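Local coordinates for protein glutathione S-transferase (Agrobacterium tumefaciens, PDB 2YCD) that probably conjugates glutathione to electrophilic compounds, perhaps including herbicides, as a member of the glutathione S-transferase superfamily in a soil bacterium, at residues R34-Q47 with S86-L100. Numbering follows the deposited sequence. Where two conformers were deposited one is given.
Sequences RDMPVRWALEEVGQ and SGAIVMHIAQHHSGL. With GTB (S-(p-nitrobenzyl)glutathione), chain B.
S86 OG, beside R34 at the start of the two helices, donates to GTB O11 over 2.7 Å, while S86 N reaches the other carboxylate oxygen, O12, in a nearly straight bond (169°). Serine suits this first turn of helix 86-96, being small enough for its CB to rest 3.7 Å from R34 O while its hydroxyl, at chi1 64°, turns to the ligand. The extended R34 chain passes the same carboxylate, CD 3.4 Å from GTB O11, and its NH1 continues to a salt bridge with E123. Beyond the site the helices pack almost parallel (5°, axes 9.1 Å apart), with no direct hydrogen bond between them. Two beta-branched knobs interlock: V38 enters among S86, I89, V90 and I93, and I93 among V38, A41, L42 and V45. The methyl of A41 lets I93 CD1 and L100 CD1 approach the helix. At the far end V45 CG2 lies over the H97 ring, a CH-pi contact 3.8 Å from the centroid. One water joins E44 OE1 to G99 O and another, weakly held by E44 O, reaches S98 O; E44 OE2 is salt-bridged to R210. Within this thioredoxin-like domain, V38 also touches strand 18-22, P37 packs on helix 176-185, and A88 meets F116 of the second subunit.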
ATOM      1  N   ARG A  34       1.621   8.188  11.265  1.00  8.70           N
ATOM      2  CA  ARG A  34       2.197   6.930  10.780  0.53  8.57           C
ATOM      3  C   ARG A  34       3.491   6.492  11.461  1.00  8.71           C
ATOM      4  O   ARG A  34       4.009   5.418  11.173  1.00  8.44           O
ATOM      5  CB  ARG A  34       2.346   6.943   9.255  0.53  9.64           C
ATOM      6  CG  ARG A  34       0.997   6.973   8.546  0.53 11.06           C
ATOM      7  CD  ARG A  34       1.186   7.146   7.051  0.53 12.79           C
ATOM      8  NE  ARG A  34      -0.078   7.314   6.326  0.53 11.49           N
ATOM      9  CZ  ARG A  34      -0.755   6.325   5.747  0.53 18.60           C
ATOM     10  NH1 ARG A  34      -0.305   5.077   5.813  0.53 29.96           N
ATOM     11  NH2 ARG A  34      -1.884   6.585   5.101  0.53 17.60           N
ATOM     12  N   ASP A  35       3.998   7.299  12.390  1.00  8.32           N
ATOM     13  CA  ASP A  35       5.065   6.815  13.269  1.00  7.80           C
ATOM     14  C   ASP A  35       4.520   5.762  14.245  1.00  8.32           C
ATOM     15  O   ASP A  35       5.270   4.916  14.730  1.00  8.75           O
ATOM     16  CB  ASP A  35       5.708   7.966  14.058  1.00  9.80           C
ATOM     17  CG  ASP A  35       4.707   8.703  14.945  1.00 11.64           C
ATOM     18  OD1 ASP A  35       3.733   9.273  14.404  1.00 12.08           O
ATOM     19  OD2 ASP A  35       4.866   8.714  16.181  1.00 12.35           O
ATOM     20  N   MET A  36       3.220   5.784  14.526  1.00  9.01           N
ATOM     21  CA  MET A  36       2.679   4.889  15.542  1.00  8.49           C
ATOM     22  C   MET A  36       2.891   3.389  15.240  1.00  8.40           C
ATOM     23  O   MET A  36       3.341   2.641  16.116  1.00  7.95           O
ATOM     24  CB  MET A  36       1.214   5.211  15.818  1.00  9.21           C
ATOM     25  CG  MET A  36       0.614   4.341  16.895  1.00 10.44           C
ATOM     26  SD  MET A  36       1.316   4.634  18.556  1.00 11.34           S
ATOM     27  CE  MET A  36       0.445   3.326  19.392  1.00 12.37           C
ATOM     28  N   PRO A  37       2.578   2.933  14.011  1.00  7.31           N
ATOM     29  CA  PRO A  37       2.813   1.498  13.757  1.00  7.72           C
ATOM     30  C   PRO A  37       4.282   1.133  13.853  1.00  6.08           C
ATOM     31  O   PRO A  37       4.602   0.023  14.268  1.00  7.96           O
ATOM     32  CB  PRO A  37       2.278   1.276  12.324  1.00  7.16           C
ATOM     33  CG  PRO A  37       2.120   2.693  11.743  1.00  9.46           C
ATOM     34  CD  PRO A  37       1.782   3.557  12.938  1.00  7.47           C
ATOM     35  N   VAL A  38       5.179   2.050  13.483  1.00  7.35           N
ATOM     36  CA  VAL A  38       6.611   1.799  13.613  1.00  7.21           C
ATOM     37  C   VAL A  38       7.025   1.679  15.097  1.00  7.00           C
ATOM     38  O   VAL A  38       7.736   0.751  15.469  1.00  7.01           O
ATOM     39  CB  VAL A  38       7.409   2.923  12.911  1.00  7.03           C
ATOM     40  CG1 VAL A  38       8.907   2.751  13.167  1.00  7.79           C
ATOM     41  CG2 VAL A  38       7.108   2.924  11.400  1.00  8.27           C
ATOM     42  N   ARG A  39       6.604   2.630  15.929  1.00  7.55           N
ATOM     43  CA  ARG A  39       6.867   2.579  17.368  1.00  7.61           C
ATOM     44  C   ARG A  39       6.334   1.279  17.960  1.00  6.88           C
ATOM     45  O   ARG A  39       7.005   0.636  18.787  1.00  8.08           O
ATOM     46  CB  ARG A  39       6.195   3.757  18.067  1.00  7.14           C
ATOM     47  CG  ARG A  39       6.755   5.139  17.733  1.00  7.90           C
ATOM     48  CD  ARG A  39       5.907   6.160  18.488  1.00  8.44           C
ATOM     49  NE  ARG A  39       6.321   7.561  18.380  1.00  9.71           N
ATOM     50  CZ  ARG A  39       7.201   8.131  19.203  1.00  8.52           C
ATOM     51  NH1 ARG A  39       7.866   7.407  20.105  1.00  9.37           N
ATOM     52  NH2 ARG A  39       7.461   9.423  19.083  1.00  9.68           N
ATOM     53  N   TRP A  40       5.114   0.911  17.590  1.00  7.36           N
ATOM     54  CA  TRP A  40       4.496  -0.300  18.112  1.00  7.35           C
ATOM     55  C   TRP A  40       5.298  -1.550  17.710  1.00  6.43           C
ATOM     56  O   TRP A  40       5.586  -2.426  18.552  1.00  7.50           O
ATOM     57  CB  TRP A  40       3.038  -0.338  17.628  1.00  7.13           C
ATOM     58  CG  TRP A  40       2.175  -1.469  18.178  1.00  6.09           C
ATOM     59  CD1 TRP A  40       2.531  -2.417  19.115  1.00  6.58           C
ATOM     60  CD2 TRP A  40       0.817  -1.747  17.821  1.00  7.77           C
ATOM     61  NE1 TRP A  40       1.464  -3.271  19.347  1.00  7.89           N
ATOM     62  CE2 TRP A  40       0.410  -2.887  18.557  1.00  8.37           C
ATOM     63  CE3 TRP A  40      -0.087  -1.160  16.918  1.00  7.97           C
ATOM     64  CZ2 TRP A  40      -0.873  -3.442  18.432  1.00  7.60           C
ATOM     65  CZ3 TRP A  40      -1.363  -1.702  16.800  1.00  8.90           C
ATOM     66  CH2 TRP A  40      -1.748  -2.833  17.558  1.00  9.42           C
ATOM     67  N   ALA A  41       5.725  -1.630  16.452  1.00  7.32           N
ATOM     68  CA  ALA A  41       6.555  -2.749  16.022  1.00  8.19           C
ATOM     69  C   ALA A  41       7.853  -2.837  16.828  1.00  8.12           C
ATOM     70  O   ALA A  41       8.263  -3.931  17.261  1.00  8.41           O
ATOM     71  CB  ALA A  41       6.850  -2.655  14.521  1.00  7.70           C
ATOM     72  N   LEU A  42       8.533  -1.703  16.994  1.00  8.38           N
ATOM     73  CA  LEU A  42       9.767  -1.683  17.801  1.00  8.44           C
ATOM     74  C   LEU A  42       9.515  -2.148  19.234  1.00  7.90           C
ATOM     75  O   LEU A  42      10.308  -2.913  19.788  1.00  9.33           O
ATOM     76  CB  LEU A  42      10.408  -0.290  17.772  1.00  7.90           C
ATOM     77  CG  LEU A  42      10.923   0.138  16.390  1.00  8.56           C
ATOM     78  CD1 LEU A  42      11.128   1.646  16.309  1.00 10.67           C
ATOM     79  CD2 LEU A  42      12.217  -0.606  16.031  1.00  9.56           C
ATOM     80  N   GLU A  43       8.416  -1.705  19.832  1.00  8.75           N
ATOM     81  CA  GLU A  43       8.101  -2.146  21.190  1.00  9.03           C
ATOM     82  C   GLU A  43       7.751  -3.635  21.280  1.00  8.76           C
ATOM     83  O   GLU A  43       8.122  -4.294  22.261  1.00 10.93           O
ATOM     84  CB  GLU A  43       7.002  -1.272  21.788  1.00  9.40           C
ATOM     85  CG  GLU A  43       7.470   0.164  22.121  1.00  7.70           C
ATOM     86  CD  GLU A  43       8.470   0.203  23.265  1.00 11.28           C
ATOM     87  OE1 GLU A  43       8.671  -0.824  23.938  1.00 12.27           O
ATOM     88  OE2 GLU A  43       9.052   1.287  23.488  1.00 15.92           O
ATOM     89  N   GLU A  44       7.086  -4.175  20.261  1.00  9.87           N
ATOM     90  CA  GLU A  44       6.747  -5.609  20.254  1.00  9.28           C
ATOM     91  C   GLU A  44       8.004  -6.470  20.223  1.00 11.31           C
ATOM     92  O   GLU A  44       8.040  -7.520  20.861  1.00 13.37           O
ATOM     93  CB  GLU A  44       5.821  -5.973  19.074  1.00  9.20           C
ATOM     94  CG  GLU A  44       4.383  -5.475  19.232  1.00  8.59           C
ATOM     95  CD  GLU A  44       3.523  -6.321  20.174  1.00 10.56           C
ATOM     96  OE1 GLU A  44       3.922  -7.462  20.516  1.00 12.84           O
ATOM     97  OE2 GLU A  44       2.447  -5.829  20.555  1.00  9.36           O
ATOM     98  N   VAL A  45       9.029  -6.024  19.500  1.00 10.87           N
ATOM     99  CA  VAL A  45      10.253  -6.822  19.394  1.00 11.53           C
ATOM    100  C   VAL A  45      11.293  -6.451  20.465  1.00 12.60           C
ATOM    101  O   VAL A  45      12.335  -7.111  20.572  1.00 14.99           O
ATOM    102  CB  VAL A  45      10.873  -6.792  17.964  1.00 11.14           C
ATOM    103  CG1 VAL A  45       9.835  -7.228  16.913  1.00 14.46           C
ATOM    104  CG2 VAL A  45      11.448  -5.419  17.622  1.00 10.88           C
ATOM    105  N   GLY A  46      11.014  -5.428  21.272  1.00 11.81           N
ATOM    106  CA  GLY A  46      11.906  -5.045  22.355  1.00 12.74           C
ATOM    107  C   GLY A  46      13.161  -4.340  21.864  1.00 17.18           C
ATOM    108  O   GLY A  46      14.233  -4.478  22.449  1.00 18.74           O
ATOM    109  N   GLN A  47      13.037  -3.575  20.785  1.00 12.15           N
ATOM    110  CA  GLN A  47      14.160  -2.795  20.258  1.00 10.85           C
ATOM    111  C   GLN A  47      14.112  -1.333  20.727  1.00 12.21           C
ATOM    112  O   GLN A  47      13.229  -0.581  20.312  1.00 13.64           O
ATOM    113  CB  GLN A  47      14.146  -2.834  18.730  1.00 12.12           C
ATOM    114  CG  GLN A  47      15.158  -1.897  18.088  1.00 11.64           C
ATOM    115  CD  GLN A  47      16.572  -2.332  18.361  1.00 13.91           C
ATOM    116  OE1 GLN A  47      16.968  -3.436  17.985  1.00 16.90           O
ATOM    117  NE2 GLN A  47      17.339  -1.479  19.038  1.00 14.50           N
ATOM    118  N   SER A  86       6.032   3.610   6.187  1.00  7.68           N
ATOM    119  CA  SER A  86       5.658   2.914   7.412  1.00  8.45           C
ATOM    120  C   SER A  86       5.475   1.406   7.218  1.00  8.03           C
ATOM    121  O   SER A  86       5.942   0.624   8.048  1.00  8.10           O
ATOM    122  CB  SER A  86       4.409   3.565   8.027  1.00  8.72           C
ATOM    123  OG  SER A  86       3.294   3.438   7.168  1.00  9.58           O
ATOM    124  N   GLY A  87       4.855   0.996   6.105  1.00  7.38           N
ATOM    125  CA  GLY A  87       4.672  -0.429   5.855  1.00  7.90           C
ATOM    126  C   GLY A  87       6.001  -1.170   5.681  1.00  6.95           C
ATOM    127  O   GLY A  87       6.178  -2.295   6.165  1.00  7.73           O
ATOM    128  N   ALA A  88       6.942  -0.550   4.963  1.00  7.30           N
ATOM    129  CA  ALA A  88       8.241  -1.155   4.698  1.00  7.72           C
ATOM    130  C   ALA A  88       9.151  -1.136   5.924  1.00  7.37           C
ATOM    131  O   ALA A  88      10.009  -2.010   6.098  1.00  7.61           O
ATOM    132  CB  ALA A  88       8.923  -0.437   3.550  1.00  7.74           C
ATOM    133  N   ILE A  89       8.980  -0.124   6.768  1.00  6.56           N
ATOM    134  CA  ILE A  89       9.740  -0.021   8.012  1.00  8.25           C
ATOM    135  C   ILE A  89       9.286  -1.124   8.973  1.00  6.53           C
ATOM    136  O   ILE A  89      10.109  -1.856   9.537  1.00  7.51           O
ATOM    137  CB  ILE A  89       9.602   1.393   8.627  1.00  6.52           C
ATOM    138  CG1 ILE A  89      10.257   2.447   7.716  1.00  8.61           C
ATOM    139  CG2 ILE A  89      10.267   1.425  10.023  1.00  8.52           C
ATOM    140  CD1 ILE A  89       9.831   3.880   8.066  1.00  8.92           C
ATOM    141  N   VAL A  90       7.975  -1.273   9.130  1.00  7.37           N
ATOM    142  CA  VAL A  90       7.431  -2.394   9.889  1.00  8.04           C
ATOM    143  C   VAL A  90       7.890  -3.732   9.317  1.00  7.56           C
ATOM    144  O   VAL A  90       8.337  -4.598  10.078  1.00  8.66           O
ATOM    145  CB  VAL A  90       5.905  -2.294  10.001  1.00  8.82           C
ATOM    146  CG1 VAL A  90       5.310  -3.571  10.575  1.00  9.10           C
ATOM    147  CG2 VAL A  90       5.519  -1.074  10.864  1.00  8.61           C
ATOM    148  N   MET A  91       7.888  -3.876   7.989  1.00  7.95           N
ATOM    149  CA  MET A  91       8.378  -5.109   7.369  0.79  9.35           C
ATOM    150  C   MET A  91       9.819  -5.412   7.771  1.00  9.22           C
ATOM    151  O   MET A  91      10.153  -6.532   8.155  1.00  9.70           O
ATOM    152  CB  MET A  91       8.272  -5.016   5.843  0.79 10.44           C
ATOM    153  CG  MET A  91       8.620  -6.317   5.143  0.79 10.00           C
ATOM    154  SD  MET A  91       7.372  -7.588   5.398  0.79 10.19           S
ATOM    155  CE  MET A  91       6.207  -7.155   4.114  0.79 15.23           C
ATOM    156  N   HIS A  92      10.682  -4.407   7.671  1.00  8.15           N
ATOM    157  CA  HIS A  92      12.095  -4.573   8.011  1.00  9.54           C
ATOM    158  C   HIS A  92      12.308  -4.993   9.457  1.00  9.47           C
ATOM    159  O   HIS A  92      13.100  -5.912   9.740  1.00 11.13           O
ATOM    160  CB  HIS A  92      12.871  -3.285   7.701  1.00 10.02           C
ATOM    161  CG  HIS A  92      14.321  -3.339   8.078  1.00  9.83           C
ATOM    162  ND1 HIS A  92      15.245  -4.076   7.369  1.00 14.35           N
ATOM    163  CD2 HIS A  92      14.999  -2.753   9.092  1.00 13.89           C
ATOM    164  CE1 HIS A  92      16.438  -3.924   7.919  1.00 16.66           C
ATOM    165  NE2 HIS A  92      16.316  -3.139   8.971  1.00 15.35           N
ATOM    166  N   ILE A  93      11.613  -4.331  10.369  1.00  9.09           N
ATOM    167  CA  ILE A  93      11.667  -4.689  11.784  1.00 10.23           C
ATOM    168  C   ILE A  93      11.218  -6.145  11.972  1.00 11.65           C
ATOM    169  O   ILE A  93      11.877  -6.922  12.681  1.00 12.43           O
ATOM    170  CB  ILE A  93      10.789  -3.725  12.611  1.00  8.71           C
ATOM    171  CG1 ILE A  93      11.374  -2.308  12.545  1.00 10.35           C
ATOM    172  CG2 ILE A  93      10.696  -4.184  14.091  1.00 10.72           C
ATOM    173  CD1 ILE A  93      10.397  -1.180  12.946  1.00  9.85           C
ATOM    174  N   ALA A  94      10.117  -6.511  11.327  1.00 10.98           N
ATOM    175  CA  ALA A  94       9.546  -7.849  11.455  1.00 11.96           C
ATOM    176  C   ALA A  94      10.425  -8.939  10.838  1.00 14.21           C
ATOM    177  O   ALA A  94      10.345 -10.101  11.247  1.00 16.89           O
ATOM    178  CB  ALA A  94       8.169  -7.888  10.810  1.00 13.04           C
ATOM    179  N   GLN A  95      11.240  -8.585   9.844  1.00 14.14           N
ATOM    180  CA  GLN A  95      12.073  -9.572   9.153  1.00 17.07           C
ATOM    181  C   GLN A  95      13.337  -9.900   9.948  1.00 21.14           C
ATOM    182  O   GLN A  95      13.929 -10.967   9.764  1.00 25.52           O
ATOM    183  CB  GLN A  95      12.452  -9.083   7.743  1.00 18.56           C
ATOM    184  CG  GLN A  95      11.296  -8.982   6.737  1.00 20.81           C
ATOM    185  CD  GLN A  95      10.898 -10.317   6.113  1.00 34.59           C
ATOM    186  OE1 GLN A  95      11.516 -11.346   6.369  1.00 30.30           O
ATOM    187  NE2 GLN A  95       9.852 -10.297   5.286  1.00 34.68           N
ATOM    188  N   HIS A  96      13.760  -8.997  10.826  1.00 20.32           N
ATOM    189  CA  HIS A  96      15.047  -9.163  11.495  1.00 21.45           C
ATOM    190  C   HIS A  96      14.952  -9.358  13.000  1.00 24.96           C
ATOM    191  O   HIS A  96      15.964  -9.428  13.697  1.00 29.70           O
ATOM    192  CB  HIS A  96      15.989  -8.023  11.125  1.00 28.66           C
ATOM    193  CG  HIS A  96      16.395  -8.048   9.686  1.00 31.83           C
ATOM    194  ND1 HIS A  96      15.814  -7.240   8.733  1.00 32.81           N
ATOM    195  CD2 HIS A  96      17.294  -8.818   9.032  1.00 39.09           C
ATOM    196  CE1 HIS A  96      16.354  -7.498   7.555  1.00 28.83           C
ATOM    197  NE2 HIS A  96      17.255  -8.451   7.708  1.00 48.76           N
ATOM    198  N   HIS A  97      13.724  -9.457  13.493  1.00 20.68           N
ATOM    199  CA  HIS A  97      13.464  -9.819  14.875  1.00 20.80           C
ATOM    200  C   HIS A  97      12.457 -10.961  14.880  1.00 24.09           C
ATOM    201  O   HIS A  97      11.945 -11.345  13.827  1.00 34.93           O
ATOM    202  CB  HIS A  97      12.893  -8.617  15.643  1.00 19.53           C
ATOM    203  CG  HIS A  97      13.824  -7.450  15.731  1.00 19.72           C
ATOM    204  ND1 HIS A  97      14.662  -7.245  16.808  1.00 30.85           N
ATOM    205  CD2 HIS A  97      14.043  -6.415  14.885  1.00 24.81           C
ATOM    206  CE1 HIS A  97      15.357  -6.138  16.619  1.00 29.50           C
ATOM    207  NE2 HIS A  97      15.002  -5.616  15.459  1.00 35.87           N
ATOM    208  N   SER A  98      12.167 -11.520  16.049  1.00 23.44           N
ATOM    209  CA  SER A  98      11.143 -12.552  16.143  0.50 22.30           C
ATOM    210  C   SER A  98       9.877 -11.985  16.782  1.00 20.35           C
ATOM    211  O   SER A  98       9.943 -11.042  17.572  1.00 27.00           O
ATOM    212  CB  SER A  98      11.651 -13.753  16.945  0.50 30.22           C
ATOM    213  OG  SER A  98      11.828 -13.413  18.308  0.50 24.90           O
ATOM    214  N   GLY A  99       8.725 -12.553  16.421  1.00 20.50           N
ATOM    215  CA  GLY A  99       7.476 -12.176  17.055  1.00 23.54           C
ATOM    216  C   GLY A  99       6.476 -11.389  16.229  1.00 22.72           C
ATOM    217  O   GLY A  99       5.373 -11.102  16.706  1.00 26.29           O
ATOM    218  N   LEU A 100       6.844 -11.031  15.005  1.00 14.63           N
ATOM    219  CA  LEU A 100       5.939 -10.271  14.138  1.00 12.38           C
ATOM    220  C   LEU A 100       5.635 -10.941  12.792  1.00 11.80           C
ATOM    221  O   LEU A 100       4.707 -10.528  12.093  1.00 11.66           O
ATOM    222  CB  LEU A 100       6.482  -8.858  13.900  1.00 10.26           C
ATOM    223  CG  LEU A 100       6.424  -7.910  15.113  1.00 12.31           C
ATOM    224  CD1 LEU A 100       6.962  -6.537  14.771  1.00 13.53           C
ATOM    225  CD2 LEU A 100       5.008  -7.802  15.659  1.00 13.24           C
TER
HETATM  226  N1  GTB B 501       3.003   6.092   2.529  1.00  8.55           N
HETATM  227  CA1 GTB B 501       3.637   6.863   3.607  1.00  7.62           C
HETATM  228  C1  GTB B 501       3.890   5.976   4.800  1.00  7.97           C
HETATM  229  O11 GTB B 501       3.024   5.116   5.066  1.00  8.73           O
HETATM  230  O12 GTB B 501       4.931   6.141   5.479  1.00  9.39           O
HETATM  231  CB1 GTB B 501       2.730   8.057   3.949  1.00  9.19           C
HETATM  232  CG1 GTB B 501       3.397   8.981   4.965  1.00 11.16           C
HETATM  233  CD1 GTB B 501       2.474  10.102   5.402  1.00 10.41           C
HETATM  234  OE1 GTB B 501       1.348  10.192   4.912  1.00 12.95           O
HETATM  235  N2  GTB B 501       2.953  10.929   6.328  1.00  9.57           N
HETATM  236  CA2 GTB B 501       2.171  12.047   6.859  1.00 10.07           C
HETATM  237  C2  GTB B 501       2.923  13.340   6.779  1.00 12.39           C
HETATM  238  O2  GTB B 501       4.137  13.395   6.961  1.00 10.83           O
HETATM  239  CB2 GTB B 501       1.940  11.817   8.365  1.00  9.79           C
HETATM  240  SG2 GTB B 501       0.911  10.441   8.753  1.00 12.60           S
HETATM  241  N3  GTB B 501       2.188  14.424   6.521  1.00 13.82           N
HETATM  242  CA3 GTB B 501       2.709  15.779   6.467  1.00 15.52           C
HETATM  243  C3  GTB B 501       2.742  16.368   5.087  1.00 23.30           C
HETATM  244  O31 GTB B 501       2.250  15.731   4.135  1.00 26.19           O
HETATM  245  O32 GTB B 501       3.281  17.494   4.976  1.00 26.57           O
HETATM  246  C'  GTB B 501      -0.703  10.854   8.164  1.00 14.42           C
HETATM  247  C1' GTB B 501      -1.578  11.443   9.240  1.00 18.44           C
HETATM  248  C2' GTB B 501      -1.664  12.817   9.391  1.00 26.49           C
HETATM  249  C3' GTB B 501      -2.483  13.354  10.384  1.00 28.95           C
HETATM  250  C4' GTB B 501      -3.214  12.509  11.216  1.00 21.26           C
HETATM  251  N41 GTB B 501      -4.048  13.052  12.211  1.00 28.38           N
HETATM  252  O41 GTB B 501      -4.784  12.334  12.884  1.00 21.74           O
HETATM  253  O42 GTB B 501      -4.042  14.256  12.386  1.00 29.56           O
HETATM  254  C5' GTB B 501      -3.130  11.134  11.051  1.00 22.01           C
HETATM  255  C6' GTB B 501      -2.315  10.596  10.059  1.00 18.20           C
HETATM  256  O   HOH W   1       5.151  -9.798  19.275  1.00 20.05           O
HETATM  257  O   HOH W   2       7.664  -9.593  18.733  1.00 34.45           O